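Local coordinates for beta-glucuronidase (Dictyoglomus thermophilum, PDB 6XXW), which probably hydrolyses beta-D-glucuronides as a glycoside hydrolase of family 2, at residues Q291-F304 against L585-K598. Numbering follows the deposited sequence.
Sequences QFLINEKPFYFKGF and LKERWSKLPDFWEK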
loop_
_atom_site.group_PDB
_atom_site.type_symbol
_atom_site.label_atom_id
_atom_site.label_comp_id
_atom_site.label_asym_id
_atom_site.label_seq_id
_atom_site.Cartn_x
_atom_site.Cartn_y
_atom_site.Cartn_z
ATOM N N GLN A 291 -9.713 41.811 -11.111
ATOM C CA GLN A 291 -10.255 41.434 -9.821
ATOM C C GLN A 291 -11.574 40.689 -9.986
ATOM O O GLN A 291 -12.391 41.035 -10.842
ATOM C CB GLN A 291 -10.452 42.671 -8.940
ATOM C CG GLN A 291 -9.152 43.406 -8.639
ATOM C CD GLN A 291 -9.274 44.351 -7.459
ATOM O OE1 GLN A 291 -8.498 44.276 -6.509
ATOM N NE2 GLN A 291 -10.251 45.249 -7.517
ATOM N N PHE A 292 -11.771 39.663 -9.151
ATOM C CA PHE A 292 -13.041 38.963 -9.004
ATOM C C PHE A 292 -13.641 39.419 -7.678
ATOM O O PHE A 292 -13.129 39.060 -6.611
ATOM C CB PHE A 292 -12.834 37.447 -9.024
ATOM C CG PHE A 292 -14.101 36.667 -9.168
ATOM C CD1 PHE A 292 -14.925 36.441 -8.069
ATOM C CD2 PHE A 292 -14.486 36.170 -10.408
ATOM C CE1 PHE A 292 -16.111 35.723 -8.203
ATOM C CE2 PHE A 292 -15.675 35.448 -10.544
ATOM C CZ PHE A 292 -16.482 35.229 -9.438
ATOM N N LEU A 293 -14.711 40.214 -7.733
ATOM C CA LEU A 293 -15.264 40.836 -6.532
ATOM C C LEU A 293 -16.495 40.088 -6.038
ATOM O O LEU A 293 -17.448 39.867 -6.795
ATOM C CB LEU A 293 -15.632 42.303 -6.785
ATOM C CG LEU A 293 -14.500 43.203 -7.278
ATOM C CD1 LEU A 293 -15.066 44.546 -7.751
ATOM C CD2 LEU A 293 -13.477 43.400 -6.181
ATOM N N ILE A 294 -16.476 39.722 -4.762
ATOM C CA ILE A 294 -17.654 39.245 -4.050
ATOM C C ILE A 294 -17.926 40.257 -2.957
ATOM O O ILE A 294 -17.033 40.549 -2.148
ATOM C CB ILE A 294 -17.451 37.840 -3.468
ATOM C CG1 ILE A 294 -17.255 36.829 -4.611
ATOM C CG2 ILE A 294 -18.621 37.480 -2.529
ATOM C CD1 ILE A 294 -17.019 35.388 -4.156
ATOM N N ASN A 295 -19.138 40.823 -2.960
ATOM C CA ASN A 295 -19.503 41.883 -2.023
ATOM C C ASN A 295 -18.485 43.020 -2.078
ATOM O O ASN A 295 -18.065 43.570 -1.051
ATOM C CB ASN A 295 -19.652 41.320 -0.608
ATOM C CG ASN A 295 -20.755 40.288 -0.525
ATOM O OD1 ASN A 295 -21.740 40.373 -1.268
ATOM N ND2 ASN A 295 -20.605 39.309 0.369
ATOM N N GLU A 296 -18.063 43.343 -3.304
ATOM C CA GLU A 296 -17.147 44.436 -3.624
ATOM C C GLU A 296 -15.758 44.257 -3.009
ATOM O O GLU A 296 -14.991 45.221 -2.908
ATOM C CB GLU A 296 -17.746 45.790 -3.222
ATOM C CG GLU A 296 -18.955 46.207 -4.068
ATOM C CD GLU A 296 -18.654 46.222 -5.566
ATOM O OE1 GLU A 296 -17.768 46.995 -5.994
ATOM O OE2 GLU A 296 -19.297 45.458 -6.321
ATOM N N LYS A 297 -15.391 43.036 -2.621
ATOM C CA LYS A 297 -14.049 42.794 -2.118
ATOM C C LYS A 297 -13.314 41.811 -3.026
ATOM O O LYS A 297 -13.941 40.903 -3.578
ATOM C CB LYS A 297 -14.090 42.243 -0.683
ATOM C CG LYS A 297 -14.725 43.174 0.321
ATOM C CD LYS A 297 -14.757 42.534 1.701
ATOM C CE LYS A 297 -15.657 41.317 1.716
ATOM N NZ LYS A 297 -15.743 40.727 3.087
ATOM N N PRO A 298 -11.991 41.982 -3.222
ATOM C CA PRO A 298 -11.240 41.087 -4.122
ATOM C C PRO A 298 -11.076 39.666 -3.603
ATOM O O PRO A 298 -10.300 39.433 -2.674
ATOM C CB PRO A 298 -9.875 41.780 -4.245
ATOM C CG PRO A 298 -9.767 42.635 -3.024
ATOM C CD PRO A 298 -11.165 43.105 -2.743
ATOM N N PHE A 299 -11.763 38.710 -4.223
ATOM C CA PHE A 299 -11.714 37.310 -3.813
ATOM C C PHE A 299 -10.452 36.623 -4.338
ATOM O O PHE A 299 -9.908 36.995 -5.382
ATOM C CB PHE A 299 -12.959 36.589 -4.343
ATOM C CG PHE A 299 -13.225 35.234 -3.720
ATOM C CD1 PHE A 299 -13.342 35.086 -2.347
ATOM C CD2 PHE A 299 -13.409 34.119 -4.527
ATOM C CE1 PHE A 299 -13.618 33.841 -1.783
ATOM C CE2 PHE A 299 -13.678 32.852 -3.967
ATOM C CZ PHE A 299 -13.784 32.717 -2.604
ATOM N N TYR A 300 -9.994 35.602 -3.607
ATOM C CA TYR A 300 -8.976 34.674 -4.101
ATOM C C TYR A 300 -9.484 33.250 -3.928
ATOM O O TYR A 300 -9.703 32.804 -2.795
ATOM C CB TYR A 300 -7.629 34.844 -3.384
ATOM C CG TYR A 300 -6.536 34.021 -4.053
ATOM C CD1 TYR A 300 -6.213 32.735 -3.603
ATOM C CD2 TYR A 300 -5.862 34.513 -5.171
ATOM C CE1 TYR A 300 -5.224 31.981 -4.242
ATOM C CE2 TYR A 300 -4.884 33.779 -5.811
ATOM C CZ TYR A 300 -4.567 32.515 -5.357
ATOM O OH TYR A 300 -3.578 31.812 -6.020
ATOM N N PHE A 301 -9.670 32.538 -5.043
ATOM C CA PHE A 301 -10.156 31.161 -4.982
ATOM C C PHE A 301 -9.073 30.242 -4.443
ATOM O O PHE A 301 -7.962 30.203 -4.975
ATOM C CB PHE A 301 -10.558 30.636 -6.364
ATOM C CG PHE A 301 -11.752 31.293 -6.954
ATOM C CD1 PHE A 301 -11.643 32.530 -7.576
ATOM C CD2 PHE A 301 -12.983 30.661 -6.927
ATOM C CE1 PHE A 301 -12.757 33.140 -8.144
ATOM C CE2 PHE A 301 -14.106 31.271 -7.502
ATOM C CZ PHE A 301 -13.978 32.503 -8.110
ATOM N N LYS A 302 -9.462 29.453 -3.461
ATOM C CA LYS A 302 -8.593 28.397 -2.914
ATOM C C LYS A 302 -9.420 27.117 -2.967
ATOM O O LYS A 302 -10.360 27.044 -2.265
ATOM C CB LYS A 302 -8.167 28.721 -1.481
ATOM C CG LYS A 302 -7.307 29.952 -1.309
ATOM C CD LYS A 302 -7.052 30.315 0.117
ATOM C CE LYS A 302 -8.279 30.353 0.986
ATOM N NZ LYS A 302 -7.959 30.790 2.355
ATOM N N GLY A 303 -9.050 26.160 -3.806
ATOM C CA GLY A 303 -9.928 24.994 -3.858
ATOM C C GLY A 303 -9.554 23.926 -4.850
ATOM O O GLY A 303 -8.418 23.737 -5.114
ATOM N N PHE A 304 -10.757 23.290 -5.358
ATOM C CA PHE A 304 -10.519 22.054 -6.098
ATOM C C PHE A 304 -11.393 21.948 -7.328
ATOM O O PHE A 304 -12.309 22.680 -7.478
ATOM C CB PHE A 304 -10.748 20.843 -5.191
ATOM C CG PHE A 304 -9.790 20.760 -4.037
ATOM C CD1 PHE A 304 -8.532 20.204 -4.202
ATOM C CD2 PHE A 304 -10.147 21.237 -2.788
ATOM C CE1 PHE A 304 -7.649 20.128 -3.142
ATOM C CE2 PHE A 304 -9.268 21.161 -1.724
ATOM C CZ PHE A 304 -8.017 20.607 -1.901
ATOM N N LEU A 585 -1.286 22.050 1.560
ATOM C CA LEU A 585 -2.334 23.013 1.207
ATOM C C LEU A 585 -3.012 23.585 2.450
ATOM O O LEU A 585 -3.320 24.784 2.502
ATOM C CB LEU A 585 -3.357 22.357 0.278
ATOM C CG LEU A 585 -2.859 22.051 -1.146
ATOM C CD1 LEU A 585 -3.893 21.247 -1.931
ATOM C CD2 LEU A 585 -2.447 23.319 -1.901
ATOM N N LYS A 586 -3.243 22.752 3.469
ATOM C CA LYS A 586 -3.821 23.272 4.705
ATOM C C LYS A 586 -2.960 24.383 5.287
ATOM O O LYS A 586 -3.480 25.407 5.746
ATOM C CB LYS A 586 -3.995 22.151 5.734
ATOM C CG LYS A 586 -4.706 22.573 7.034
ATOM C CD LYS A 586 -4.918 21.369 7.948
ATOM C CE LYS A 586 -5.288 21.776 9.372
ATOM N NZ LYS A 586 -6.607 22.457 9.467
ATOM N N GLU A 587 -1.638 24.193 5.284
ATOM C CA GLU A 587 -0.755 25.190 5.875
ATOM C C GLU A 587 -0.699 26.452 5.021
ATOM O O GLU A 587 -0.777 27.566 5.553
ATOM C CB GLU A 587 0.642 24.607 6.079
ATOM C CG GLU A 587 1.450 25.370 7.123
ATOM C CD GLU A 587 2.927 25.443 6.789
ATOM O OE1 GLU A 587 3.577 26.443 7.164
ATOM O OE2 GLU A 587 3.440 24.497 6.152
ATOM N N ARG A 588 -0.567 26.300 3.697
ATOM C CA ARG A 588 -0.607 27.460 2.813
ATOM C C ARG A 588 -1.924 28.213 2.963
ATOM O O ARG A 588 -1.943 29.417 3.250
ATOM C CB ARG A 588 -0.411 27.021 1.360
ATOM C CG ARG A 588 -0.680 28.112 0.322
ATOM C CD ARG A 588 -0.254 27.676 -1.080
ATOM N NE ARG A 588 -0.689 28.614 -2.126
ATOM C CZ ARG A 588 -0.079 29.758 -2.427
ATOM N NH1 ARG A 588 1.021 30.130 -1.764
ATOM N NH2 ARG A 588 -0.568 30.539 -3.388
ATOM N N TRP A 589 -3.045 27.508 2.796
ATOM C CA TRP A 589 -4.333 28.188 2.747
ATOM C C TRP A 589 -4.750 28.755 4.100
ATOM O O TRP A 589 -5.577 29.670 4.140
ATOM C CB TRP A 589 -5.395 27.236 2.213
ATOM C CG TRP A 589 -5.250 26.949 0.738
ATOM C CD1 TRP A 589 -4.498 27.638 -0.171
ATOM C CD2 TRP A 589 -5.886 25.892 0.017
ATOM N NE1 TRP A 589 -4.633 27.069 -1.428
ATOM C CE2 TRP A 589 -5.487 26.000 -1.331
ATOM C CE3 TRP A 589 -6.769 24.870 0.382
ATOM C CZ2 TRP A 589 -5.931 25.112 -2.312
ATOM C CZ3 TRP A 589 -7.208 23.991 -0.592
ATOM C CH2 TRP A 589 -6.797 24.124 -1.923
ATOM N N SER A 590 -4.192 28.254 5.207
ATOM C CA SER A 590 -4.461 28.891 6.494
ATOM C C SER A 590 -3.814 30.268 6.590
ATOM O O SER A 590 -4.202 31.071 7.445
ATOM C CB SER A 590 -3.964 28.010 7.640
ATOM O OG SER A 590 -2.550 28.102 7.746
ATOM N N LYS A 591 -2.831 30.549 5.737
ATOM C CA LYS A 591 -2.133 31.824 5.712
ATOM C C LYS A 591 -2.673 32.775 4.662
ATOM O O LYS A 591 -2.347 33.965 4.700
ATOM C CB LYS A 591 -0.643 31.611 5.431
ATOM C CG LYS A 591 0.154 30.979 6.557
ATOM C CD LYS A 591 1.621 30.869 6.147
ATOM C CE LYS A 591 2.077 29.427 6.049
ATOM N NZ LYS A 591 3.455 29.318 5.477
ATOM N N LEU A 592 -3.438 32.274 3.710
ATOM C CA LEU A 592 -3.974 33.077 2.620
ATOM C C LEU A 592 -5.368 33.544 2.975
ATOM O O LEU A 592 -6.231 32.705 3.276
ATOM C CB LEU A 592 -4.026 32.266 1.328
ATOM C CG LEU A 592 -2.734 31.909 0.596
ATOM C CD1 LEU A 592 -3.093 31.446 -0.808
ATOM C CD2 LEU A 592 -1.757 33.094 0.562
ATOM N N PRO A 593 -5.640 34.845 2.945
ATOM C CA PRO A 593 -7.002 35.308 3.219
ATOM C C PRO A 593 -7.927 34.992 2.052
ATOM O O PRO A 593 -7.497 34.896 0.899
ATOM C CB PRO A 593 -6.833 36.820 3.406
ATOM C CG PRO A 593 -5.643 37.173 2.574
ATOM C CD PRO A 593 -4.739 35.944 2.551
ATOM N N ASP A 594 -9.215 34.817 2.372
ATOM C CA ASP A 594 -10.227 34.656 1.330
ATOM C C ASP A 594 -10.302 35.889 0.439
ATOM O O ASP A 594 -10.551 35.780 -0.768
ATOM C CB ASP A 594 -11.598 34.394 1.958
ATOM C CG ASP A 594 -11.699 33.026 2.593
ATOM O OD1 ASP A 594 -11.061 32.085 2.086
ATOM O OD2 ASP A 594 -12.420 32.898 3.601
ATOM N N PHE A 595 -10.127 37.072 1.022
ATOM C CA PHE A 595 -10.157 38.322 0.277
ATOM C C PHE A 595 -8.771 38.941 0.340
ATOM O O PHE A 595 -8.255 39.220 1.427
ATOM C CB PHE A 595 -11.232 39.259 0.821
ATOM C CG PHE A 595 -12.626 38.741 0.607
ATOM C CD1 PHE A 595 -13.289 38.977 -0.590
ATOM C CD2 PHE A 595 -13.255 37.982 1.579
ATOM C CE1 PHE A 595 -14.567 38.489 -0.807
ATOM C CE2 PHE A 595 -14.534 37.484 1.374
ATOM C CZ PHE A 595 -15.191 37.735 0.172
ATOM N N TRP A 596 -8.174 39.144 -0.824
ATOM C CA TRP A 596 -6.744 39.399 -0.933
ATOM C C TRP A 596 -6.545 40.306 -2.136
ATOM O O TRP A 596 -6.791 39.884 -3.268
ATOM C CB TRP A 596 -5.991 38.080 -1.099
ATOM C CG TRP A 596 -4.509 38.197 -1.220
ATOM C CD1 TRP A 596 -3.738 39.265 -0.881
ATOM C CD2 TRP A 596 -3.612 37.189 -1.701
ATOM N NE1 TRP A 596 -2.413 38.988 -1.124
ATOM C CE2 TRP A 596 -2.311 37.718 -1.628
ATOM C CE3 TRP A 596 -3.786 35.890 -2.183
ATOM C CZ2 TRP A 596 -1.188 36.997 -2.032
ATOM C CZ3 TRP A 596 -2.669 35.175 -2.584
ATOM C CH2 TRP A 596 -1.387 35.732 -2.503
ATOM N N GLU A 597 -6.143 41.553 -1.901
ATOM C CA GLU A 597 -5.873 42.472 -3.005
ATOM C C GLU A 597 -4.420 42.287 -3.419
ATOM O O GLU A 597 -3.512 42.837 -2.793
ATOM C CB GLU A 597 -6.162 43.916 -2.618
ATOM C CG GLU A 597 -6.202 44.841 -3.830
ATOM C CD GLU A 597 -6.948 46.130 -3.567
ATOM O OE1 GLU A 597 -7.362 46.351 -2.410
ATOM O OE2 GLU A 597 -7.127 46.918 -4.522
ATOM N N LYS A 598 -4.202 41.508 -4.476
ATOM C CA LYS A 598 -2.856 41.175 -4.942
ATOM C C LYS A 598 -2.218 42.316 -5.736
ATOM O O LYS A 598 -2.885 43.292 -6.075
ATOM C CB LYS A 598 -2.892 39.896 -5.797
ATOM C CG LYS A 598 -3.359 38.662 -5.034
ATOM C CD LYS A 598 -3.275 37.392 -5.873
ATOM C CE LYS A 598 -1.865 37.136 -6.354
ATOM N NZ LYS A 598 -1.784 35.950 -7.238
HETATM O O HOH W 1 -5.623 43.170 -8.134
HETATM O O HOH W 2 -7.298 37.969 -5.264
HETATM O O HOH W 3 -1.445 33.567 -5.792
#
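Lys302 and Trp589 both set CG beside the backbone N (chi1 -64° and -72°), which lays the lysine chain flat over the indole, Lys302 CB 3.8 Å from the centroid of the Trp589 five-membered ring. The contact illustrates how the last helix and the C-terminal tail of a TIM barrel pack along its first strand: helix 580-591 covers strand 301-304, while the tail runs beside the hairpin that turns at Ile294-Lys297 and the residues that follow it. Past the indole the lysine bends at chi3 and delivers NZ to the backbone where the helix gives way to the tail, donating to Leu592 O at 2.7 Å and to Trp589 O at 3.2 Å; Asp594 OD1, also held by Asn335, adds a weak salt bridge. Were Lys302 replaced by an alanine, both carbonyls and Asp594 would probably lose their charged partner, and the indole face the chain lying on it. Beyond it, Trp589 turns an edge toward the face of Phe304, while its NE1 bonds Glu547. Toward the tail, a single bridge between Phe299 and Phe595 pairs the backbones: Trp596 N donates to Pro298 O and Tyr300 N to Asp594 O. Trp596 in turn presents the CE3 edge of its indole to the face of Tyr300; the tyrosine hydroxyl reaches Glu547 too, so one carboxylate serves Tyr300 and Trp589. Phe595 lies between Phe299 CD1 on one face and Lys297 on the other. Although Lys297 NZ is paired with Glu254, it also makes a cation-pi contact, 4.1 Å from the Phe595 centroid, and the neighbouring Lys297 CE sits 5° off the ring normal.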